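Local coordinates for DegV family protein (Eubacterium eligens, PDB 3FDJ) that is of unknown function but probably binds a fatty acid or similar lipid in its DegV fold, at residues A[4-9]-A[18-23]; A[12-17]-A[121-126]. All blocks are in the same frame, centred on the assembly; numbering follows the deposited sequence.

Contact 1. Residues A[4-9]-A[18-23]; sequences MRLVAD and RGMVFK
Strands 5-9 and 21-30 are parallel neighbours in the N-terminal mixed sheet, where Leu6 pairs with Phe22 and Val7 with Lys23. The short strand segments approach to 4.8 Å between axes, with 19° between their directions. Leu6 is gripped through both its backbone N and its backbone O: its N donates to Val21 O (3.0 Å), and its O receives Lys23 N at 3.0 Å. Ala8 N continues the ladder to Lys23 O at 3.1 Å, and the CA-H groups of Phe22 and Val7 also lean on carbonyl oxygens, those of Leu6 and Lys23. Arg5 and Val7 turn their backbone polar groups to strand 77-82 instead, so strand 5-9 is an inner strand.

Side chains then sort by sheet face. With Leu6 and Ala8, Phe22 forms an apolar patch: its CD1 lies 4.0 Å from Leu6 CB, and Ala8 CB meets the ring edge at CE1 (3.9 Å). On the face of Arg5, Val21 and Lys23, the arginine chain leaves anti to its N (chi1 174°) and bends at chi3 (-77°), bringing its guanidinium over Val21. Val21 CG1 sits against one face of that group, 3.5 Å from NH2, while Asp75 salt-bridges NE and Ala71 O accepts from NH1. Lys23 runs alongside Arg5, yet Lys23 NZ remains 6.2 Å from Arg5 NH1. The backbone bonds thus fix the register, while Asp75 probably offsets part of the positive charge gathered on this face.

Contact 2. Residues A[12-17]-A[121-126]; sequences CDIKEL and QMRIIL
Cys12 and Leu17 press apolar side chains against the helix of residues 121-126. Cys12 CB faces two residues one turn apart, 4.0 Å from Met122 CE and 4.1 Å from Leu126 CD1. Leu126 is shared by three loop residues: its CD1 also approaches Ile14 CD1 at 4.3 Å, and its CB receives Leu17 CD2 (4.0 Å), the two leucine side chains crossing at about a right angle. Met122, a selenomethionine, bends at chi3 (65°), which turns its methyl group back to Cys12 CB and leaves SE 3.9 Å from Cys12 N, a packing contact.

The loop joins strand 5-9 to strand 21-30, and helix 120-134 packs over the same sheet; Ala8 and Asp9 on strand 5-9 touch Leu126 and Met122 respectively. The second, C-terminal sheet also comes close here. Asp13 OD1 accepts a bond from Gly259 N, and its side chain touches Cys229 on strand 226-230, so the loop stands where the two halves of this alpha/beta protein meet.

Charge enters through Arg123. Its chain is extended from CG to NE and crosses Ile14 at about a right angle, with Ile14 CG2 obliquely placed against the guanidinium, 3.6 Å from NH1. The polar end is held elsewhere: Glu127, one turn further along the helix, salt-bridges NE, and Tyr256 adds a cation-pi contact.

Hydrogen bonding does not span the two segments. Within the loop, Cys12 SG, set between its own backbone N and carbonyl carbon (chi1 73°), takes a weak bond from Ile14 N (3.7 Å, 165° at the hydrogen). Along the helix, Leu126 N donates to Met122 O at 2.9 Å.

How the contacts relate
Contact 1 joins two strands of the N-terminal sheet, and contact 2 packs the loop between those strands on helix 120-134, which covers the same sheet; their segments alternate along the chain. Contact 1 is partly buried, with Val21 and Lys23 exposed, and backbone hydrogen bonds carry it. Contact 2 lies nearer the centre of the chain, is buried, and relies on side-chain packing without a bond across. Their centres lie about 9 Å apart and they meet directly. Leu6 CD1 reaches Leu17 CD2 at 3.7 Å, Phe22 CD2 packs on Lys15 O, and Asp9 OD1 touches Met122 CE. The apolar face of the strand pair therefore runs straight into the loop-helix interface.

Contact 1. Residues A[4-9]-A[18-23]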
loop_
_atom_site.group_PDB
_atom_site.type_symbol
_atom_site.label_atom_id
_atom_site.label_comp_id
_atom_site.label_asym_id
_atom_site.label_seq_id
_atom_site.Cartn_x
_atom_site.Cartn_y
_atom_site.Cartn_z
HETATM N N MSE A 4 -14.474 -8.219 15.803
HETATM C CA MSE A 4 -13.899 -6.932 15.376
HETATM C C MSE A 4 -13.903 -6.781 13.862
HETATM O O MSE A 4 -13.995 -7.756 13.128
HETATM C CB MSE A 4 -12.497 -6.761 15.918
HETATM C CG MSE A 4 -12.432 -6.995 17.400
HETATM SE SE MSE A 4 -10.750 -6.354 18.145
HETATM C CE MSE A 4 -10.732 -7.512 19.675
ATOM N N ARG A 5 -13.849 -5.549 13.402
ATOM C CA ARG A 5 -13.908 -5.244 11.993
ATOM C C ARG A 5 -12.633 -4.526 11.579
ATOM O O ARG A 5 -12.210 -3.563 12.238
ATOM C CB ARG A 5 -15.085 -4.329 11.707
ATOM C CG ARG A 5 -15.165 -3.812 10.283
ATOM C CD ARG A 5 -16.442 -3.005 10.069
ATOM N NE ARG A 5 -17.511 -3.943 9.938
ATOM C CZ ARG A 5 -18.092 -4.314 8.798
ATOM N NH1 ARG A 5 -17.802 -3.751 7.627
ATOM N NH2 ARG A 5 -19.017 -5.235 8.856
ATOM N N LEU A 6 -12.054 -4.974 10.474
ATOM C CA LEU A 6 -10.924 -4.312 9.843
ATOM C C LEU A 6 -11.377 -3.540 8.581
ATOM O O LEU A 6 -12.142 -4.050 7.768
ATOM C CB LEU A 6 -9.827 -5.343 9.512
ATOM C CG LEU A 6 -9.294 -6.167 10.687
ATOM C CD1 LEU A 6 -8.137 -7.115 10.218
ATOM C CD2 LEU A 6 -8.869 -5.301 11.864
ATOM N N VAL A 7 -10.910 -2.304 8.441
ATOM C CA VAL A 7 -11.242 -1.457 7.299
ATOM C C VAL A 7 -9.943 -0.875 6.760
ATOM O O VAL A 7 -9.025 -0.553 7.546
ATOM C CB VAL A 7 -12.218 -0.323 7.713
ATOM C CG1 VAL A 7 -12.597 0.565 6.526
ATOM C CG2 VAL A 7 -13.522 -0.903 8.334
ATOM N N ALA A 8 -9.834 -0.751 5.438
ATOM C CA ALA A 8 -8.664 -0.096 4.857
ATOM C C ALA A 8 -9.043 0.624 3.601
ATOM O O ALA A 8 -9.979 0.234 2.919
ATOM C CB ALA A 8 -7.563 -1.122 4.559
ATOM N N ASP A 9 -8.316 1.686 3.263
ATOM C CA ASP A 9 -8.477 2.209 1.932
ATOM C C ASP A 9 -7.901 1.259 0.869
ATOM O O ASP A 9 -7.075 0.376 1.151
ATOM C CB ASP A 9 -7.947 3.616 1.804
ATOM C CG ASP A 9 -6.475 3.676 1.902
ATOM O OD1 ASP A 9 -5.801 3.111 0.987
ATOM O OD2 ASP A 9 -5.984 4.324 2.864
ATOM N N ARG A 18 -9.266 -13.587 4.381
ATOM C CA ARG A 18 -10.032 -14.791 4.645
ATOM C C ARG A 18 -10.012 -15.037 6.142
ATOM O O ARG A 18 -8.964 -14.956 6.761
ATOM C CB ARG A 18 -9.483 -15.992 3.856
ATOM C CG ARG A 18 -10.305 -17.268 3.977
ATOM C CD ARG A 18 -11.743 -17.193 3.380
ATOM N NE ARG A 18 -11.774 -16.964 1.924
ATOM C CZ ARG A 18 -12.815 -17.221 1.124
ATOM N NH1 ARG A 18 -13.944 -17.750 1.604
ATOM N NH2 ARG A 18 -12.726 -16.968 -0.184
ATOM N N GLY A 19 -11.188 -15.252 6.712
ATOM C CA GLY A 19 -11.357 -15.482 8.149
ATOM C C GLY A 19 -11.672 -14.249 8.984
ATOM O O GLY A 19 -11.958 -14.369 10.171
HETATM N N MSE A 20 -11.615 -13.071 8.366
HETATM C CA MSE A 20 -11.843 -11.804 9.060
HETATM C C MSE A 20 -13.022 -11.062 8.458
HETATM O O MSE A 20 -13.430 -11.331 7.327
HETATM C CB MSE A 20 -10.626 -10.904 8.911
HETATM C CG MSE A 20 -9.462 -11.276 9.771
HETATM SE SE MSE A 20 -9.670 -10.709 11.624
HETATM C CE MSE A 20 -10.807 -9.146 11.384
ATOM N N VAL A 21 -13.557 -10.121 9.225
ATOM C CA VAL A 21 -14.496 -9.158 8.698
ATOM C C VAL A 21 -13.639 -7.998 8.196
ATOM O O VAL A 21 -12.945 -7.359 8.982
ATOM C CB VAL A 21 -15.452 -8.653 9.752
ATOM C CG1 VAL A 21 -16.382 -7.583 9.155
ATOM C CG2 VAL A 21 -16.260 -9.811 10.354
ATOM N N PHE A 22 -13.709 -7.725 6.900
ATOM C CA PHE A 22 -12.841 -6.737 6.271
ATOM C C PHE A 22 -13.569 -6.021 5.149
ATOM O O PHE A 22 -14.257 -6.649 4.345
ATOM C CB PHE A 22 -11.601 -7.401 5.700
ATOM C CG PHE A 22 -10.750 -6.458 4.881
ATOM C CD1 PHE A 22 -9.929 -5.538 5.518
ATOM C CD2 PHE A 22 -10.839 -6.445 3.500
ATOM C CE1 PHE A 22 -9.178 -4.610 4.779
ATOM C CE2 PHE A 22 -10.103 -5.526 2.751
ATOM C CZ PHE A 22 -9.262 -4.637 3.382
ATOM N N LYS A 23 -13.375 -4.715 5.076
ATOM C CA LYS A 23 -13.906 -3.912 3.996
ATOM C C LYS A 23 -12.890 -2.909 3.471
ATOM O O LYS A 23 -12.324 -2.123 4.256
ATOM C CB LYS A 23 -15.123 -3.150 4.513
ATOM C CG LYS A 23 -15.888 -2.495 3.435
ATOM C CD LYS A 23 -16.667 -3.513 2.630
ATOM C CE LYS A 23 -17.204 -2.919 1.357
ATOM N NZ LYS A 23 -18.345 -2.014 1.667
#

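Contact 2. Residues A[12-17]-A[121-126]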
loop_
_atom_site.group_PDB
_atom_site.type_symbol
_atom_site.label_atom_id
_atom_site.label_comp_id
_atom_site.label_asym_id
_atom_site.label_seq_id
_atom_site.Cartn_x
_atom_site.Cartn_y
_atom_site.Cartn_z
ATOM N N CYS A 12 -4.479 -0.623 -0.127
ATOM C CA CYS A 12 -4.019 -1.908 0.411
ATOM C C CYS A 12 -4.027 -3.038 -0.628
ATOM O O CYS A 12 -3.497 -4.117 -0.371
ATOM C CB CYS A 12 -4.841 -2.309 1.630
ATOM S SG CYS A 12 -6.483 -2.850 1.249
ATOM N N ASP A 13 -4.637 -2.781 -1.788
ATOM C CA ASP A 13 -4.670 -3.703 -2.953
ATOM C C ASP A 13 -5.577 -4.939 -2.786
ATOM O O ASP A 13 -5.718 -5.715 -3.740
ATOM C CB ASP A 13 -3.260 -4.196 -3.372
ATOM C CG ASP A 13 -2.251 -3.057 -3.619
ATOM O OD1 ASP A 13 -2.563 -2.146 -4.423
ATOM O OD2 ASP A 13 -1.121 -3.114 -3.042
ATOM N N ILE A 14 -6.191 -5.130 -1.618
ATOM C CA ILE A 14 -6.974 -6.345 -1.351
ATOM C C ILE A 14 -8.416 -5.991 -1.046
ATOM O O ILE A 14 -8.723 -4.846 -0.671
ATOM C CB ILE A 14 -6.366 -7.226 -0.234
ATOM C CG1 ILE A 14 -6.275 -6.488 1.101
ATOM C CG2 ILE A 14 -4.972 -7.676 -0.660
ATOM C CD1 ILE A 14 -6.041 -7.387 2.313
ATOM N N LYS A 15 -9.276 -6.979 -1.254
ATOM C CA LYS A 15 -10.718 -6.838 -1.049
ATOM C C LYS A 15 -11.268 -7.774 0.026
ATOM O O LYS A 15 -12.400 -7.583 0.469
ATOM C CB LYS A 15 -11.461 -7.085 -2.364
ATOM C CG LYS A 15 -11.696 -5.843 -3.215
ATOM C CD LYS A 15 -10.542 -5.528 -4.139
ATOM C CE LYS A 15 -10.879 -4.333 -5.049
ATOM N NZ LYS A 15 -9.644 -3.708 -5.610
ATOM N N GLU A 16 -10.487 -8.771 0.431
ATOM C CA GLU A 16 -10.870 -9.720 1.463
ATOM C C GLU A 16 -9.669 -10.133 2.306
ATOM O O GLU A 16 -8.514 -10.017 1.886
ATOM C CB GLU A 16 -11.501 -10.985 0.840
ATOM C CG GLU A 16 -10.503 -11.832 0.023
ATOM C CD GLU A 16 -11.088 -13.150 -0.491
ATOM O OE1 GLU A 16 -12.087 -13.643 0.090
ATOM O OE2 GLU A 16 -10.531 -13.687 -1.489
ATOM N N LEU A 17 -9.956 -10.613 3.501
ATOM C CA LEU A 17 -8.974 -11.165 4.399
ATOM C C LEU A 17 -9.652 -12.429 4.913
ATOM O O LEU A 17 -10.550 -12.356 5.755
ATOM C CB LEU A 17 -8.728 -10.172 5.531
ATOM C CG LEU A 17 -7.384 -9.635 6.009
ATOM C CD1 LEU A 17 -6.380 -9.440 4.917
ATOM C CD2 LEU A 17 -7.652 -8.333 6.794
ATOM N N GLN A 121 2.737 -2.907 2.710
ATOM C CA GLN A 121 2.940 -2.605 4.130
ATOM C C GLN A 121 1.596 -2.490 4.866
ATOM O O GLN A 121 1.462 -2.977 6.002
ATOM C CB GLN A 121 3.829 -1.360 4.301
ATOM C CG GLN A 121 4.345 -1.117 5.750
ATOM C CD GLN A 121 5.671 -0.342 5.825
ATOM O OE1 GLN A 121 6.084 0.318 4.874
ATOM N NE2 GLN A 121 6.309 -0.364 7.002
HETATM N N MSE A 122 0.607 -1.884 4.215
HETATM C CA MSE A 122 -0.779 -1.860 4.735
HETATM C C MSE A 122 -1.291 -3.290 4.860
HETATM O O MSE A 122 -1.885 -3.645 5.881
HETATM C CB MSE A 122 -1.718 -1.036 3.831
HETATM C CG MSE A 122 -1.355 0.432 3.761
HETATM SE SE MSE A 122 -2.476 1.366 2.520
HETATM C CE MSE A 122 -4.214 1.163 3.481
ATOM N N ARG A 123 -1.020 -4.130 3.854
ATOM C CA ARG A 123 -1.402 -5.543 3.951
ATOM C C ARG A 123 -0.789 -6.250 5.154
ATOM O O ARG A 123 -1.494 -6.963 5.872
ATOM C CB ARG A 123 -1.102 -6.317 2.659
ATOM C CG ARG A 123 -1.580 -7.717 2.735
ATOM C CD ARG A 123 -1.450 -8.438 1.428
ATOM N NE ARG A 123 -1.932 -9.795 1.615
ATOM C CZ ARG A 123 -2.373 -10.587 0.641
ATOM N NH1 ARG A 123 -2.398 -10.184 -0.641
ATOM N NH2 ARG A 123 -2.824 -11.790 0.966
ATOM N N ILE A 124 0.513 -6.053 5.376
ATOM C CA ILE A 124 1.192 -6.657 6.524
ATOM C C ILE A 124 0.575 -6.192 7.854
ATOM O O ILE A 124 0.401 -6.980 8.780
ATOM C CB ILE A 124 2.721 -6.426 6.451
ATOM C CG1 ILE A 124 3.314 -7.357 5.395
ATOM C CG2 ILE A 124 3.403 -6.683 7.798
ATOM C CD1 ILE A 124 4.854 -7.311 5.251
ATOM N N ILE A 125 0.262 -4.915 7.956
ATOM C CA ILE A 125 -0.418 -4.398 9.148
ATOM C C ILE A 125 -1.773 -5.110 9.354
ATOM O O ILE A 125 -2.066 -5.607 10.439
ATOM C CB ILE A 125 -0.577 -2.868 9.074
ATOM C CG1 ILE A 125 0.805 -2.219 9.136
ATOM C CG2 ILE A 125 -1.474 -2.348 10.209
ATOM C CD1 ILE A 125 0.843 -0.733 8.739
ATOM N N LEU A 126 -2.570 -5.173 8.301
ATOM C CA LEU A 126 -3.890 -5.817 8.360
ATOM C C LEU A 126 -3.774 -7.270 8.792
ATOM O O LEU A 126 -4.555 -7.735 9.632
ATOM C CB LEU A 126 -4.589 -5.721 7.013
ATOM C CG LEU A 126 -5.121 -4.343 6.683
ATOM C CD1 LEU A 126 -5.367 -4.226 5.187
ATOM C CD2 LEU A 126 -6.411 -4.069 7.470
#